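Local coordinates for protein O-methyltransferase (Coxiella burnetii, PDB 3TR6) that probably transfers a methyl group from S-adenosylmethionine to a hydroxyl oxygen of its substrate, at residues L164-R178 with L211-S225. Sequence-based numbering, arbitrary orientation.
Sequences LREGGLIAVDNVLRR and LIPIGDGLTLARKKS. With NI (nickel (II) ion), chain B.
Lys223 has CG anti to its backbone N (chi1 -173°) and stays extended to its tip, which carries NZ to Leu164 O, 2.9 Å away; NZ also hydrogen-bonds Leu161 O. The same first torsion in Asp216 (chi1 -168°) sends its carboxylate toward the loop after strand 168-173. There Asp216 OD1 takes the Arg178 N-H at 2.8 Å through its syn lone pair. Thr9 of the second subunit hydrogen-bonds the same oxygen. Asp216 O accepts from Leu176 N at 3.2 Å.

Between these ends, strands 168-173 and 218-223 run antiparallel. Ile170 with Ala221 and Val172 with Thr219 are hydrogen-bonded pairs. The Ile170 N to Ala221 O bond is 2.9 Å long and nearly straight. On one face, Ala171 CB meets Leu220 CD2 at 3.8 Å. On the other face, Thr219 OG1 meets both methyls of Val175, from the loop beyond the strand. At the turn 165-168, Gly167 CA sits over a face of the Arg222 guanidinium. A water joins Gly167 O to Arg222 NE.

This pairing joins the last parallel strand of the Rossmann-like methyltransferase sheet to its antiparallel C-terminal strand. Asp173 OD2 binds nickel at 2.5 Å, with Asp147 and Asn174 also at the site. Gln52 hydrogen-bonds the other oxygen, Asp173 OD1, which probably helps to fix the carboxylate. Asp173 and Asn174 stand where the strand gives way to a loop held by Asp216. The Asp173 side chain lies about 6 Å from the bound S-adenosylhomocysteine. This is consistent with metal-assisted methyl transfer, as in related O-methyltransferases.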
loop_
_atom_site.group_PDB
_atom_site.type_symbol
_atom_site.label_atom_id
_atom_site.label_comp_id
_atom_site.label_asym_id
_atom_site.label_seq_id
_atom_site.Cartn_x
_atom_site.Cartn_y
_atom_site.Cartn_z
ATOM N N LEU A 164 2.785 -9.816 16.911
ATOM C CA LEU A 164 3.146 -8.517 16.360
ATOM C C LEU A 164 3.428 -7.495 17.445
ATOM O O LEU A 164 2.725 -7.437 18.457
ATOM C CB LEU A 164 2.045 -7.982 15.439
ATOM C CG LEU A 164 1.974 -8.528 14.010
ATOM C CD1 LEU A 164 0.887 -7.801 13.246
ATOM C CD2 LEU A 164 3.316 -8.395 13.303
ATOM N N ARG A 165 4.461 -6.687 17.226
ATOM C CA ARG A 165 4.702 -5.534 18.078
ATOM C C ARG A 165 3.565 -4.539 17.896
ATOM O O ARG A 165 2.722 -4.691 17.013
ATOM C CB ARG A 165 6.025 -4.852 17.728
ATOM C CG ARG A 165 6.016 -4.101 16.403
ATOM C CD ARG A 165 7.192 -3.141 16.326
ATOM N NE ARG A 165 7.455 -2.628 14.981
ATOM C CZ ARG A 165 6.836 -1.586 14.434
ATOM N NH1 ARG A 165 5.886 -0.944 15.099
ATOM N NH2 ARG A 165 7.163 -1.193 13.213
ATOM N N GLU A 166 3.540 -3.524 18.748
ATOM C CA GLU A 166 2.610 -2.425 18.581
ATOM C C GLU A 166 2.985 -1.711 17.287
ATOM O O GLU A 166 4.140 -1.321 17.100
ATOM C CB GLU A 166 2.720 -1.480 19.773
ATOM C CG GLU A 166 1.623 -0.445 19.874
ATOM C CD GLU A 166 1.623 0.249 21.223
ATOM O OE1 GLU A 166 1.276 -0.409 22.233
ATOM O OE2 GLU A 166 1.981 1.446 21.274
ATOM N N GLY A 167 2.019 -1.563 16.385
ATOM C CA GLY A 167 2.279 -0.962 15.092
ATOM C C GLY A 167 2.791 -1.962 14.069
ATOM O O GLY A 167 3.169 -1.585 12.962
ATOM N N GLY A 168 2.808 -3.240 14.440
ATOM C CA GLY A 168 3.191 -4.298 13.524
ATOM C C GLY A 168 2.154 -4.473 12.429
ATOM O O GLY A 168 1.035 -3.965 12.540
ATOM N N LEU A 169 2.515 -5.198 11.374
ATOM C CA LEU A 169 1.640 -5.317 10.212
ATOM C C LEU A 169 1.343 -6.756 9.783
ATOM O O LEU A 169 2.255 -7.561 9.595
ATOM C CB LEU A 169 2.223 -4.542 9.029
ATOM C CG LEU A 169 1.339 -4.482 7.786
ATOM C CD1 LEU A 169 0.093 -3.646 8.063
ATOM C CD2 LEU A 169 2.106 -3.933 6.589
ATOM N N ILE A 170 0.058 -7.064 9.628
ATOM C CA ILE A 170 -0.368 -8.321 9.018
ATOM C C ILE A 170 -0.745 -8.089 7.558
ATOM O O ILE A 170 -1.523 -7.192 7.248
ATOM C CB ILE A 170 -1.601 -8.917 9.719
ATOM C CG1 ILE A 170 -1.277 -9.296 11.162
ATOM C CG2 ILE A 170 -2.097 -10.136 8.961
ATOM C CD1 ILE A 170 -2.484 -9.705 11.957
ATOM N N ALA A 171 -0.189 -8.901 6.666
ATOM C CA ALA A 171 -0.587 -8.887 5.264
ATOM C C ALA A 171 -1.232 -10.224 4.905
ATOM O O ALA A 171 -0.644 -11.280 5.125
ATOM C CB ALA A 171 0.605 -8.607 4.373
ATOM N N VAL A 172 -2.445 -10.176 4.364
ATOM C CA VAL A 172 -3.168 -11.393 4.007
ATOM C C VAL A 172 -3.478 -11.423 2.515
ATOM O O VAL A 172 -4.088 -10.498 1.984
ATOM C CB VAL A 172 -4.482 -11.523 4.803
ATOM C CG1 VAL A 172 -5.195 -12.827 4.457
ATOM C CG2 VAL A 172 -4.206 -11.440 6.299
ATOM N N ASP A 173 -3.058 -12.490 1.845
ATOM C CA ASP A 173 -3.299 -12.637 0.415
ATOM C C ASP A 173 -4.601 -13.393 0.147
ATOM O O ASP A 173 -5.151 -14.037 1.041
ATOM C CB ASP A 173 -2.124 -13.359 -0.247
ATOM C CG ASP A 173 -2.203 -13.344 -1.763
ATOM O OD1 ASP A 173 -3.029 -12.586 -2.317
ATOM O OD2 ASP A 173 -1.424 -14.081 -2.402
ATOM N N ASN A 174 -5.096 -13.287 -1.083
ATOM C CA ASN A 174 -6.242 -14.071 -1.550
ATOM C C ASN A 174 -7.563 -13.768 -0.847
ATOM O O ASN A 174 -8.411 -14.648 -0.714
ATOM C CB ASN A 174 -5.948 -15.579 -1.479
ATOM C CG ASN A 174 -4.693 -15.968 -2.242
ATOM O OD1 ASN A 174 -4.677 -15.995 -3.479
ATOM N ND2 ASN A 174 -3.632 -16.278 -1.506
ATOM N N VAL A 175 -7.745 -12.525 -0.413
ATOM C CA VAL A 175 -8.985 -12.133 0.252
ATOM C C VAL A 175 -10.126 -11.881 -0.736
ATOM O O VAL A 175 -11.280 -11.754 -0.335
ATOM C CB VAL A 175 -8.792 -10.883 1.141
ATOM C CG1 VAL A 175 -8.012 -11.239 2.397
ATOM C CG2 VAL A 175 -8.103 -9.769 0.361
ATOM N N LEU A 176 -9.806 -11.813 -2.027
ATOM C CA LEU A 176 -10.824 -11.561 -3.046
ATOM C C LEU A 176 -11.266 -12.836 -3.759
ATOM O O LEU A 176 -12.346 -12.881 -4.351
ATOM C CB LEU A 176 -10.351 -10.513 -4.061
ATOM C CG LEU A 176 -10.186 -9.095 -3.513
ATOM C CD1 LEU A 176 -9.771 -8.119 -4.609
ATOM C CD2 LEU A 176 -11.465 -8.628 -2.829
ATOM N N ARG A 177 -10.431 -13.870 -3.693
ATOM C CA ARG A 177 -10.729 -15.162 -4.316
ATOM C C ARG A 177 -11.164 -15.043 -5.779
ATOM O O ARG A 177 -12.198 -15.580 -6.174
ATOM C CB ARG A 177 -11.774 -15.933 -3.503
ATOM C CG ARG A 177 -11.269 -16.415 -2.153
ATOM C CD ARG A 177 -12.265 -17.351 -1.480
ATOM N NE ARG A 177 -12.498 -18.561 -2.264
ATOM C CZ ARG A 177 -11.803 -19.686 -2.129
ATOM N NH1 ARG A 177 -10.823 -19.758 -1.235
ATOM N NH2 ARG A 177 -12.086 -20.738 -2.886
ATOM N N ARG A 178 -10.363 -14.339 -6.571
ATOM C CA ARG A 178 -10.638 -14.144 -7.994
ATOM C C ARG A 178 -12.059 -13.645 -8.273
ATOM O O ARG A 178 -12.572 -13.792 -9.383
ATOM C CB ARG A 178 -10.351 -15.425 -8.788
ATOM C CG ARG A 178 -8.965 -16.007 -8.549
ATOM C CD ARG A 178 -8.550 -16.984 -9.644
ATOM N NE ARG A 178 -7.854 -16.317 -10.745
ATOM C CZ ARG A 178 -8.348 -16.170 -11.972
ATOM N NH1 ARG A 178 -9.548 -16.652 -12.273
ATOM N NH2 ARG A 178 -7.637 -15.546 -12.904
ATOM N N LEU A 211 -7.780 -2.790 2.183
ATOM C CA LEU A 211 -7.747 -3.912 1.253
ATOM C C LEU A 211 -7.267 -3.448 -0.120
ATOM O O LEU A 211 -7.986 -2.752 -0.841
ATOM C CB LEU A 211 -9.122 -4.572 1.152
ATOM C CG LEU A 211 -9.177 -6.001 0.605
ATOM C CD1 LEU A 211 -10.544 -6.613 0.872
ATOM C CD2 LEU A 211 -8.841 -6.053 -0.881
ATOM N N ILE A 212 -6.046 -3.835 -0.471
ATOM C CA ILE A 212 -5.434 -3.414 -1.723
ATOM C C ILE A 212 -5.774 -4.385 -2.844
ATOM O O ILE A 212 -5.538 -5.588 -2.722
ATOM C CB ILE A 212 -3.894 -3.330 -1.606
ATOM C CG1 ILE A 212 -3.474 -2.634 -0.308
ATOM C CG2 ILE A 212 -3.306 -2.617 -2.811
ATOM C CD1 ILE A 212 -3.686 -1.143 -0.318
ATOM N N PRO A 213 -6.329 -3.865 -3.949
ATOM C CA PRO A 213 -6.646 -4.689 -5.119
ATOM C C PRO A 213 -5.403 -4.972 -5.965
ATOM O O PRO A 213 -5.375 -4.676 -7.157
ATOM C CB PRO A 213 -7.633 -3.814 -5.894
ATOM C CG PRO A 213 -7.213 -2.426 -5.566
ATOM C CD PRO A 213 -6.745 -2.464 -4.134
ATOM N N ILE A 214 -4.375 -5.531 -5.340
ATOM C CA ILE A 214 -3.199 -5.987 -6.060
ATOM C C ILE A 214 -3.018 -7.475 -5.772
ATOM O O ILE A 214 -3.343 -7.938 -4.677
ATOM C CB ILE A 214 -1.942 -5.180 -5.670
ATOM C CG1 ILE A 214 -0.918 -5.206 -6.805
ATOM C CG2 ILE A 214 -1.344 -5.699 -4.370
ATOM C CD1 ILE A 214 0.239 -4.267 -6.592
ATOM N N GLY A 215 -2.522 -8.225 -6.753
ATOM C CA GLY A 215 -2.531 -9.674 -6.658
ATOM C C GLY A 215 -3.970 -10.138 -6.520
ATOM O O GLY A 215 -4.869 -9.556 -7.125
ATOM N N ASP A 216 -4.203 -11.170 -5.719
ATOM C CA ASP A 216 -5.569 -11.631 -5.475
ATOM C C ASP A 216 -6.213 -10.882 -4.304
ATOM O O ASP A 216 -7.080 -11.412 -3.603
ATOM C CB ASP A 216 -5.600 -13.140 -5.226
ATOM C CG ASP A 216 -7.009 -13.703 -5.247
ATOM O OD1 ASP A 216 -7.810 -13.270 -6.101
ATOM O OD2 ASP A 216 -7.317 -14.574 -4.405
ATOM N N GLY A 217 -5.792 -9.639 -4.103
ATOM C CA GLY A 217 -6.279 -8.854 -2.989
ATOM C C GLY A 217 -5.349 -9.005 -1.804
ATOM O O GLY A 217 -5.008 -10.119 -1.401
ATOM N N LEU A 218 -4.926 -7.877 -1.252
ATOM C CA LEU A 218 -4.018 -7.889 -0.123
ATOM C C LEU A 218 -4.556 -7.024 1.013
ATOM O O LEU A 218 -4.560 -5.796 0.922
ATOM C CB LEU A 218 -2.630 -7.412 -0.551
ATOM C CG LEU A 218 -1.567 -7.516 0.547
ATOM C CD1 LEU A 218 -1.251 -8.976 0.867
ATOM C CD2 LEU A 218 -0.318 -6.765 0.137
ATOM N N THR A 219 -5.026 -7.669 2.075
ATOM C CA THR A 219 -5.477 -6.942 3.255
ATOM C C THR A 219 -4.293 -6.616 4.151
ATOM O O THR A 219 -3.475 -7.485 4.451
ATOM C CB THR A 219 -6.519 -7.738 4.062
ATOM O OG1 THR A 219 -7.699 -7.895 3.276
ATOM C CG2 THR A 219 -6.882 -7.008 5.349
ATOM N N LEU A 220 -4.195 -5.357 4.557
ATOM C CA LEU A 220 -3.176 -4.945 5.510
ATOM C C LEU A 220 -3.848 -4.543 6.814
ATOM O O LEU A 220 -4.791 -3.759 6.814
ATOM C CB LEU A 220 -2.358 -3.782 4.961
ATOM C CG LEU A 220 -1.759 -4.005 3.577
ATOM C CD1 LEU A 220 -1.023 -2.761 3.098
ATOM C CD2 LEU A 220 -0.838 -5.215 3.573
ATOM N N ALA A 221 -3.366 -5.097 7.921
ATOM C CA ALA A 221 -3.909 -4.785 9.237
ATOM C C ALA A 221 -2.791 -4.394 10.200
ATOM O O ALA A 221 -1.969 -5.225 10.584
ATOM C CB ALA A 221 -4.698 -5.964 9.779
ATOM N N ARG A 222 -2.762 -3.117 10.573
ATOM C CA ARG A 222 -1.785 -2.617 11.530
ATOM C C ARG A 222 -2.301 -2.749 12.962
ATOM O O ARG A 222 -3.377 -2.251 13.291
ATOM C CB ARG A 222 -1.449 -1.157 11.224
ATOM C CG ARG A 222 -0.431 -0.544 12.161
ATOM C CD ARG A 222 -0.287 0.949 11.919
ATOM N NE ARG A 222 0.675 1.539 12.842
ATOM C CZ ARG A 222 0.366 1.995 14.050
ATOM N NH1 ARG A 222 -0.888 1.936 14.481
ATOM N NH2 ARG A 222 1.309 2.510 14.825
ATOM N N LYS A 223 -1.527 -3.420 13.807
ATOM C CA LYS A 223 -1.889 -3.601 15.209
ATOM C C LYS A 223 -1.824 -2.272 15.966
ATOM O O LYS A 223 -0.752 -1.677 16.105
ATOM C CB LYS A 223 -0.965 -4.635 15.861
ATOM C CG LYS A 223 -1.362 -5.019 17.277
ATOM C CD LYS A 223 -0.411 -6.053 17.857
ATOM C CE LYS A 223 -0.832 -6.469 19.260
ATOM N NZ LYS A 223 0.150 -7.399 19.882
ATOM N N LYS A 224 -2.977 -1.815 16.452
ATOM C CA LYS A 224 -3.082 -0.522 17.126
ATOM C C LYS A 224 -2.410 -0.485 18.494
ATOM O O LYS A 224 -2.177 -1.523 19.124
ATOM C CB LYS A 224 -4.546 -0.089 17.256
ATOM C CG LYS A 224 -5.228 0.160 15.931
ATOM C CD LYS A 224 -6.372 1.151 16.055
ATOM C CE LYS A 224 -7.512 0.597 16.886
ATOM N NZ LYS A 224 -8.786 1.331 16.623
ATOM N N SER A 225 -2.114 0.732 18.950
ATOM C CA SER A 225 -1.504 0.954 20.262
ATOM C C SER A 225 -2.462 0.576 21.396
ATOM O O SER A 225 -3.683 0.656 21.241
ATOM C CB SER A 225 -1.081 2.423 20.406
ATOM O OG SER A 225 -0.471 2.908 19.210
ATOM O OXT SER A 225 -2.048 0.178 22.490
HETATM NI NI NI B . -1.385 -16.577 -2.612
HETATM O O HOH W 1 3.699 0.889 12.329
#